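Local coordinates for protein SusD homolog (Bacteroides thetaiotaomicron, PDB 3EHM) that probably binds mucin O-glycans, as a SusD-like outer-membrane lipoprotein of a gut symbiont that takes part in using these host sugars, at residues F95-N104 and V139-G149; P116-I127 and S174-V185. All coordinates share one frame; numbering follows the deposited sequence.

Contact 1: F95-N104 and V139-G149; sequences FYSQIFLPWN and VFGPIAYNSAG
Phe95, Tyr96, Phe100 and Trp103 on helix 85-110 face the last two residues of helix 116-140 and the loop that follows, in the helical SusD-like fold, a family related to tetratricopeptide-repeat proteins. One polar bond crosses the contact. The hydroxyl of Tyr96 donates to the backbone carbonyl of Ala144, OH to O 2.6 Å, in the carbonyl plane and on a lone pair, with a C=O...O angle of 140°. That carbonyl belongs to the residue at the centre of an inverse gamma turn, and the CB of Ala144 lies beside the same hydroxyl. Tyr96 CG stands anti to the backbone N (chi1 179°), which carries the ring out from the helix to the loop; Trp133 of helix 116-140 stacks on it. A phenylalanine here would probably leave the Ala144 carbonyl without this donor and the turn less firmly tied to the helix.

Apolar contacts lie to both sides along the helix. At the end of helix 116-140, Val139 CG2 sits over one face of the Phe95 ring in a CH-pi contact, 3.9 Å from the ring centroid, while Phe140 CE1 comes 4.1 Å from Phe95 CD1. Phe489, from a loop, packs against all three side chains. Farther on, Ala148 CB meets the edge of the Phe100 ring in its plane, 4.0 Å from CE1, and also touches Trp103 CZ3.

Backbone packing closes the contact after the type I turn from Tyr145 to Ala148. Gly149, at positive phi, lies so near the indole that a side chain would crowd Trp103 CH2, and its CA rests 3.4 Å from Asn104 OD1.

Contact 2: P116-I127 and S174-V185; sequences PSEQAILEIANI and SVELLNTISYSV
Leu178 is the knob of this contact: its side chain drops into a hole on helix 116-140 walled by Ala120, Glu123, Ile124 and Ile127. Its CD1 meets Ile127 CD1 tip to tip at 3.7 Å, and CD2 lies 3.9 Å from Ala120 CB. The small Ala120 forms a hollow that Ile181 CG1 and Val185 CG2 also help to fill. The short helical segments run roughly antiparallel, 146° between directions and their axes 9.6 Å apart at closest approach, joining helices 116-140 and 160-178, consistent with packing in a tetratricopeptide-repeat-like fold.

After the type I turn from Leu178 to Ile181, Val185 CG1 packs against both Ile121 CG1 and Ile124 CD1, 3.7 Å from each. Leu177 packs next to the Leu178 hole, CD2 over Ala120 CA and CD1 against Gln119 OE1 and CB.

Glu123 bends at chi2 (-45°), bringing OE1 back to Ser174. The Ser174 hydroxyl donates to the anti lone pair of OE1, OG to OE1 2.7 Å, while Asn126 ND2, its OD1 taken by Trp103 NE1, reaches the same oxygen from above the carboxylate plane. Two donors on one oxygen of a buried residue would probably help to stabilise its negative charge within an otherwise mostly apolar interface.

How the contacts relate
Helix 116-140 serves both contacts: its first half packs in contact 2, while its last two residues and the loop beyond belong to contact 1. Both are largely buried, yet contact 2 lies farther from the centre of the chain, about 26 Å against 18 Å, and has exposed Pro116 and Tyr183 at its margin. Contact 1 relies on aromatic rings and a bond to a loop carbonyl; contact 2 relies on interlocking aliphatic side chains and a carboxylate held by polar side chains. Their centres are about 21 Å apart, but they meet where Trp103 NE1 probably hydrogen-bonds Asn126 OD1 at 3.0 Å, joining the indole of contact 1 to the amide that supports Glu123.

Contact 1: F95-N104 and V139-G149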
# COMPACT_ATOMS: atom_id res chain seq x y z
N PHE A 95 3.12 3.63 -11.69
CA PHE A 95 3.88 2.76 -10.79
C PHE A 95 5.35 2.62 -11.17
O PHE A 95 6.19 2.37 -10.30
CB PHE A 95 3.26 1.36 -10.73
CG PHE A 95 2.06 1.25 -9.83
CD1 PHE A 95 0.81 0.89 -10.35
CD2 PHE A 95 2.17 1.48 -8.46
CE1 PHE A 95 -0.30 0.75 -9.51
CE2 PHE A 95 1.06 1.35 -7.62
CZ PHE A 95 -0.18 0.99 -8.15
N TYR A 96 5.68 2.77 -12.45
CA TYR A 96 7.07 2.58 -12.88
C TYR A 96 7.74 3.64 -13.75
O TYR A 96 8.77 4.19 -13.37
CB TYR A 96 7.21 1.22 -13.58
CG TYR A 96 8.60 0.91 -14.09
CD1 TYR A 96 9.56 0.32 -13.27
CD2 TYR A 96 8.97 1.21 -15.41
CE1 TYR A 96 10.86 0.04 -13.74
CE2 TYR A 96 10.26 0.94 -15.88
CZ TYR A 96 11.19 0.36 -15.04
OH TYR A 96 12.46 0.09 -15.52
N SER A 97 7.17 3.91 -14.93
CA SER A 97 7.80 4.83 -15.86
C SER A 97 7.88 6.32 -15.53
O SER A 97 8.86 6.97 -15.90
CB SER A 97 7.18 4.66 -17.26
OG SER A 97 5.83 5.07 -17.31
N GLN A 98 6.89 6.88 -14.83
CA GLN A 98 6.96 8.31 -14.51
C GLN A 98 8.18 8.62 -13.65
O GLN A 98 8.89 9.59 -13.91
CB GLN A 98 5.68 8.78 -13.80
CG GLN A 98 4.45 8.91 -14.70
CD GLN A 98 4.55 10.01 -15.76
OE1 GLN A 98 3.68 10.14 -16.63
NE2 GLN A 98 5.61 10.81 -15.70
N ILE A 99 8.43 7.80 -12.64
CA ILE A 99 9.58 8.04 -11.77
C ILE A 99 10.89 7.61 -12.44
O ILE A 99 11.97 8.10 -12.08
CB ILE A 99 9.39 7.32 -10.40
CG1 ILE A 99 10.37 7.90 -9.38
CG2 ILE A 99 9.59 5.82 -10.56
CD1 ILE A 99 10.13 7.42 -7.97
N PHE A 100 10.81 6.72 -13.42
CA PHE A 100 12.00 6.26 -14.14
C PHE A 100 12.71 7.43 -14.81
O PHE A 100 13.94 7.53 -14.78
CB PHE A 100 11.64 5.25 -15.23
CG PHE A 100 12.82 4.81 -16.06
CD1 PHE A 100 13.67 3.80 -15.61
CD2 PHE A 100 13.10 5.43 -17.28
CE1 PHE A 100 14.79 3.41 -16.36
CE2 PHE A 100 14.22 5.05 -18.04
CZ PHE A 100 15.06 4.04 -17.57
N LEU A 101 11.92 8.32 -15.42
CA LEU A 101 12.46 9.48 -16.12
C LEU A 101 13.45 10.31 -15.32
O LEU A 101 14.63 10.37 -15.66
CB LEU A 101 11.31 10.38 -16.61
CG LEU A 101 10.66 10.06 -17.96
CD1 LEU A 101 11.70 10.25 -19.06
CD2 LEU A 101 10.12 8.65 -17.97
N PRO A 102 12.99 10.97 -14.24
CA PRO A 102 13.92 11.77 -13.45
C PRO A 102 15.04 10.95 -12.79
O PRO A 102 16.16 11.43 -12.64
CB PRO A 102 13.01 12.46 -12.44
CG PRO A 102 11.91 11.47 -12.24
CD PRO A 102 11.64 11.00 -13.65
N TRP A 103 14.74 9.72 -12.40
CA TRP A 103 15.77 8.89 -11.78
C TRP A 103 16.90 8.63 -12.76
O TRP A 103 18.07 8.73 -12.40
CB TRP A 103 15.23 7.53 -11.32
CG TRP A 103 16.36 6.65 -10.84
CD1 TRP A 103 16.97 6.68 -9.62
CD2 TRP A 103 17.09 5.70 -11.63
NE1 TRP A 103 18.04 5.81 -9.60
CE2 TRP A 103 18.14 5.20 -10.83
CE3 TRP A 103 16.96 5.22 -12.94
CZ2 TRP A 103 19.06 4.25 -11.29
CZ3 TRP A 103 17.87 4.28 -13.41
CH2 TRP A 103 18.91 3.80 -12.58
N ASN A 104 16.54 8.29 -13.99
CA ASN A 104 17.52 7.99 -15.02
C ASN A 104 18.45 9.16 -15.30
O ASN A 104 19.64 8.96 -15.56
CB ASN A 104 16.81 7.57 -16.31
CG ASN A 104 17.77 7.01 -17.34
OD1 ASN A 104 18.59 6.14 -17.05
ND2 ASN A 104 17.67 7.51 -18.57
N VAL A 139 2.71 -4.94 -7.78
CA VAL A 139 1.48 -4.78 -8.52
C VAL A 139 1.47 -5.60 -9.82
O VAL A 139 0.48 -6.25 -10.12
CB VAL A 139 1.23 -3.29 -8.86
CG1 VAL A 139 0.15 -3.16 -9.92
CG2 VAL A 139 0.81 -2.54 -7.60
N PHE A 140 2.57 -5.57 -10.57
CA PHE A 140 2.66 -6.30 -11.84
C PHE A 140 3.43 -7.63 -11.79
O PHE A 140 3.16 -8.54 -12.58
CB PHE A 140 3.33 -5.45 -12.93
CG PHE A 140 2.54 -4.23 -13.33
CD1 PHE A 140 2.80 -2.99 -12.75
CD2 PHE A 140 1.57 -4.31 -14.33
CE1 PHE A 140 2.11 -1.85 -13.15
CE2 PHE A 140 0.87 -3.17 -14.74
CZ PHE A 140 1.15 -1.94 -14.14
N GLY A 141 4.39 -7.72 -10.88
CA GLY A 141 5.22 -8.91 -10.79
C GLY A 141 6.58 -8.60 -11.39
O GLY A 141 7.38 -7.90 -10.77
N PRO A 142 6.89 -9.11 -12.60
CA PRO A 142 8.18 -8.85 -13.25
C PRO A 142 8.27 -7.40 -13.70
O PRO A 142 7.29 -6.84 -14.17
CB PRO A 142 8.16 -9.79 -14.47
CG PRO A 142 7.12 -10.83 -14.11
CD PRO A 142 6.07 -10.04 -13.40
N ILE A 143 9.45 -6.79 -13.55
CA ILE A 143 9.66 -5.42 -13.98
C ILE A 143 11.11 -5.26 -14.45
O ILE A 143 11.97 -6.09 -14.12
CB ILE A 143 9.42 -4.39 -12.85
CG1 ILE A 143 10.40 -4.64 -11.70
CG2 ILE A 143 7.98 -4.47 -12.36
CD1 ILE A 143 10.44 -3.52 -10.66
N ALA A 144 11.37 -4.21 -15.23
CA ALA A 144 12.72 -3.95 -15.72
C ALA A 144 13.50 -3.28 -14.60
O ALA A 144 13.58 -2.05 -14.53
CB ALA A 144 12.67 -3.04 -16.94
N TYR A 145 14.07 -4.08 -13.71
CA TYR A 145 14.81 -3.55 -12.57
C TYR A 145 16.31 -3.40 -12.79
O TYR A 145 16.84 -2.29 -12.75
CB TYR A 145 14.57 -4.42 -11.34
CG TYR A 145 15.16 -3.84 -10.08
CD1 TYR A 145 14.49 -2.84 -9.37
CD2 TYR A 145 16.42 -4.24 -9.63
CE1 TYR A 145 15.07 -2.25 -8.24
CE2 TYR A 145 17.00 -3.65 -8.51
CZ TYR A 145 16.33 -2.66 -7.82
OH TYR A 145 16.92 -2.08 -6.72
N ASN A 146 16.99 -4.51 -13.03
CA ASN A 146 18.44 -4.46 -13.23
C ASN A 146 18.87 -3.78 -14.52
O ASN A 146 19.98 -3.24 -14.61
CB ASN A 146 19.02 -5.87 -13.17
CG ASN A 146 19.01 -6.44 -11.77
OD1 ASN A 146 19.51 -5.82 -10.83
ND2 ASN A 146 18.43 -7.63 -11.62
N SER A 147 18.00 -3.79 -15.53
CA SER A 147 18.32 -3.16 -16.81
C SER A 147 18.13 -1.65 -16.76
O SER A 147 18.58 -0.93 -17.66
CB SER A 147 17.45 -3.77 -17.91
OG SER A 147 16.07 -3.59 -17.63
N ALA A 148 17.46 -1.17 -15.72
CA ALA A 148 17.19 0.26 -15.56
C ALA A 148 18.46 1.09 -15.66
O ALA A 148 19.41 0.89 -14.91
CB ALA A 148 16.51 0.52 -14.22
N GLY A 149 18.45 2.03 -16.60
CA GLY A 149 19.60 2.90 -16.78
C GLY A 149 20.53 2.46 -17.90
O GLY A 149 21.47 3.19 -18.23

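Contact 2: P116-I127 and S174-V185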
# COMPACT_ATOMS: atom_id res chain seq x y z
N PRO A 116 31.86 12.23 -2.77
CA PRO A 116 31.03 11.49 -1.83
C PRO A 116 29.62 12.06 -1.66
O PRO A 116 28.67 11.31 -1.48
CB PRO A 116 31.84 11.54 -0.53
CG PRO A 116 32.59 12.83 -0.65
CD PRO A 116 33.04 12.81 -2.10
N SER A 117 29.50 13.38 -1.72
CA SER A 117 28.19 14.01 -1.57
C SER A 117 27.30 13.67 -2.76
O SER A 117 26.09 13.52 -2.60
CB SER A 117 28.34 15.53 -1.43
OG SER A 117 28.91 16.11 -2.59
N GLU A 118 27.89 13.55 -3.94
CA GLU A 118 27.12 13.19 -5.13
C GLU A 118 26.73 11.72 -5.07
O GLU A 118 25.65 11.34 -5.52
CB GLU A 118 27.90 13.47 -6.41
CG GLU A 118 28.05 14.93 -6.74
CD GLU A 118 28.13 15.17 -8.24
OE1 GLU A 118 28.90 14.46 -8.92
OE2 GLU A 118 27.41 16.06 -8.73
N GLN A 119 27.63 10.90 -4.52
CA GLN A 119 27.35 9.47 -4.38
C GLN A 119 26.16 9.30 -3.44
O GLN A 119 25.30 8.45 -3.65
CB GLN A 119 28.55 8.74 -3.78
CG GLN A 119 29.77 8.65 -4.68
CD GLN A 119 30.95 8.03 -3.97
OE1 GLN A 119 30.81 7.46 -2.88
NE2 GLN A 119 32.13 8.13 -4.58
N ALA A 120 26.13 10.13 -2.40
CA ALA A 120 25.06 10.11 -1.40
C ALA A 120 23.74 10.51 -2.04
O ALA A 120 22.69 9.92 -1.74
CB ALA A 120 25.40 11.06 -0.26
N ILE A 121 23.78 11.51 -2.91
CA ILE A 121 22.58 11.96 -3.60
C ILE A 121 22.01 10.81 -4.42
O ILE A 121 20.81 10.55 -4.37
CB ILE A 121 22.89 13.15 -4.54
CG1 ILE A 121 23.08 14.42 -3.70
CG2 ILE A 121 21.77 13.32 -5.55
CD1 ILE A 121 23.40 15.65 -4.52
N LEU A 122 22.87 10.13 -5.17
CA LEU A 122 22.44 9.01 -5.99
C LEU A 122 21.83 7.90 -5.14
O LEU A 122 20.79 7.34 -5.51
CB LEU A 122 23.61 8.45 -6.82
CG LEU A 122 23.33 7.18 -7.62
CD1 LEU A 122 22.17 7.41 -8.57
CD2 LEU A 122 24.57 6.78 -8.40
N GLU A 123 22.45 7.57 -4.01
CA GLU A 123 21.92 6.51 -3.16
C GLU A 123 20.58 6.90 -2.55
O GLU A 123 19.72 6.05 -2.35
CB GLU A 123 22.92 6.14 -2.06
CG GLU A 123 24.19 5.44 -2.57
CD GLU A 123 23.91 4.35 -3.60
OE1 GLU A 123 22.94 3.58 -3.42
OE2 GLU A 123 24.66 4.25 -4.58
N ILE A 124 20.40 8.18 -2.24
CA ILE A 124 19.13 8.63 -1.68
C ILE A 124 18.09 8.50 -2.80
O ILE A 124 16.96 8.06 -2.57
CB ILE A 124 19.22 10.10 -1.19
CG1 ILE A 124 20.07 10.15 0.08
CG2 ILE A 124 17.81 10.66 -0.92
CD1 ILE A 124 20.37 11.55 0.57
N ALA A 125 18.49 8.86 -4.01
CA ALA A 125 17.60 8.75 -5.16
C ALA A 125 17.26 7.28 -5.39
O ALA A 125 16.14 6.94 -5.78
CB ALA A 125 18.28 9.34 -6.39
N ASN A 126 18.23 6.40 -5.15
CA ASN A 126 18.02 4.97 -5.32
C ASN A 126 16.98 4.44 -4.32
O ASN A 126 16.17 3.58 -4.65
CB ASN A 126 19.34 4.20 -5.17
CG ASN A 126 20.24 4.32 -6.39
OD1 ASN A 126 19.78 4.63 -7.49
ND2 ASN A 126 21.53 4.04 -6.21
N ILE A 127 17.00 4.96 -3.10
CA ILE A 127 16.04 4.53 -2.09
C ILE A 127 14.63 4.94 -2.52
O ILE A 127 13.70 4.14 -2.49
CB ILE A 127 16.35 5.15 -0.71
CG1 ILE A 127 17.69 4.61 -0.19
CG2 ILE A 127 15.21 4.83 0.28
CD1 ILE A 127 18.17 5.29 1.08
N SER A 174 23.13 1.08 -0.48
CA SER A 174 22.78 2.46 -0.15
C SER A 174 23.08 2.75 1.32
O SER A 174 23.68 3.77 1.66
CB SER A 174 21.29 2.72 -0.42
OG SER A 174 21.00 2.71 -1.80
N VAL A 175 22.67 1.83 2.19
CA VAL A 175 22.90 1.98 3.63
C VAL A 175 24.39 2.04 3.96
O VAL A 175 24.83 2.90 4.73
CB VAL A 175 22.24 0.81 4.39
CG1 VAL A 175 22.65 0.84 5.86
CG2 VAL A 175 20.72 0.89 4.25
N GLU A 176 25.16 1.13 3.39
CA GLU A 176 26.60 1.11 3.63
C GLU A 176 27.25 2.46 3.33
O GLU A 176 28.08 2.95 4.09
CB GLU A 176 27.27 0.03 2.78
CG GLU A 176 28.70 0.40 2.40
CD GLU A 176 29.63 -0.79 2.31
OE1 GLU A 176 29.27 -1.87 2.85
OE2 GLU A 176 30.72 -0.65 1.72
N LEU A 177 26.86 3.07 2.22
CA LEU A 177 27.43 4.34 1.83
C LEU A 177 26.91 5.50 2.67
O LEU A 177 27.70 6.30 3.17
CB LEU A 177 27.16 4.62 0.35
CG LEU A 177 27.81 5.89 -0.21
CD1 LEU A 177 28.23 5.67 -1.65
CD2 LEU A 177 26.84 7.05 -0.11
N LEU A 178 25.60 5.57 2.84
CA LEU A 178 24.98 6.65 3.60
C LEU A 178 25.37 6.63 5.08
O LEU A 178 25.33 7.67 5.75
CB LEU A 178 23.46 6.60 3.44
CG LEU A 178 22.99 6.82 1.99
CD1 LEU A 178 21.49 6.67 1.89
CD2 LEU A 178 23.42 8.21 1.54
N ASN A 179 25.75 5.47 5.58
CA ASN A 179 26.16 5.36 6.98
C ASN A 179 27.49 6.06 7.24
O ASN A 179 27.89 6.24 8.39
CB ASN A 179 26.25 3.88 7.39
CG ASN A 179 24.98 3.38 8.04
OD1 ASN A 179 24.76 2.18 8.16
ND2 ASN A 179 24.13 4.30 8.48
N THR A 180 28.17 6.47 6.17
CA THR A 180 29.45 7.17 6.32
C THR A 180 29.28 8.67 6.14
O THR A 180 30.23 9.44 6.29
CB THR A 180 30.49 6.67 5.30
OG1 THR A 180 30.07 7.02 3.98
CG2 THR A 180 30.65 5.16 5.40
N ILE A 181 28.05 9.08 5.82
CA ILE A 181 27.75 10.50 5.62
C ILE A 181 27.14 11.03 6.91
O ILE A 181 26.10 10.54 7.36
CB ILE A 181 26.74 10.69 4.46
CG1 ILE A 181 27.24 9.98 3.20
CG2 ILE A 181 26.51 12.17 4.20
CD1 ILE A 181 28.53 10.55 2.63
N SER A 182 27.77 12.04 7.49
CA SER A 182 27.29 12.63 8.73
C SER A 182 26.71 14.04 8.57
O SER A 182 26.16 14.59 9.52
CB SER A 182 28.43 12.66 9.76
OG SER A 182 29.60 13.21 9.19
N TYR A 183 26.83 14.61 7.38
CA TYR A 183 26.31 15.95 7.13
C TYR A 183 25.00 15.89 6.34
O TYR A 183 24.64 14.84 5.81
CB TYR A 183 27.34 16.78 6.37
CG TYR A 183 27.95 16.06 5.19
CD1 TYR A 183 29.07 15.25 5.35
CD2 TYR A 183 27.39 16.17 3.92
CE1 TYR A 183 29.62 14.56 4.27
CE2 TYR A 183 27.93 15.49 2.83
CZ TYR A 183 29.05 14.68 3.02
OH TYR A 183 29.58 13.99 1.95
N SER A 184 24.30 17.02 6.26
CA SER A 184 23.04 17.08 5.53
C SER A 184 23.24 16.99 4.02
O SER A 184 24.24 17.46 3.49
CB SER A 184 22.30 18.38 5.87
OG SER A 184 22.02 18.45 7.26
N VAL A 185 22.27 16.38 3.33
CA VAL A 185 22.34 16.22 1.89
C VAL A 185 21.04 16.66 1.22
O VAL A 185 19.96 16.14 1.53
CB VAL A 185 22.63 14.75 1.52
CG1 VAL A 185 22.52 14.56 0.00
CG2 VAL A 185 24.02 14.36 1.99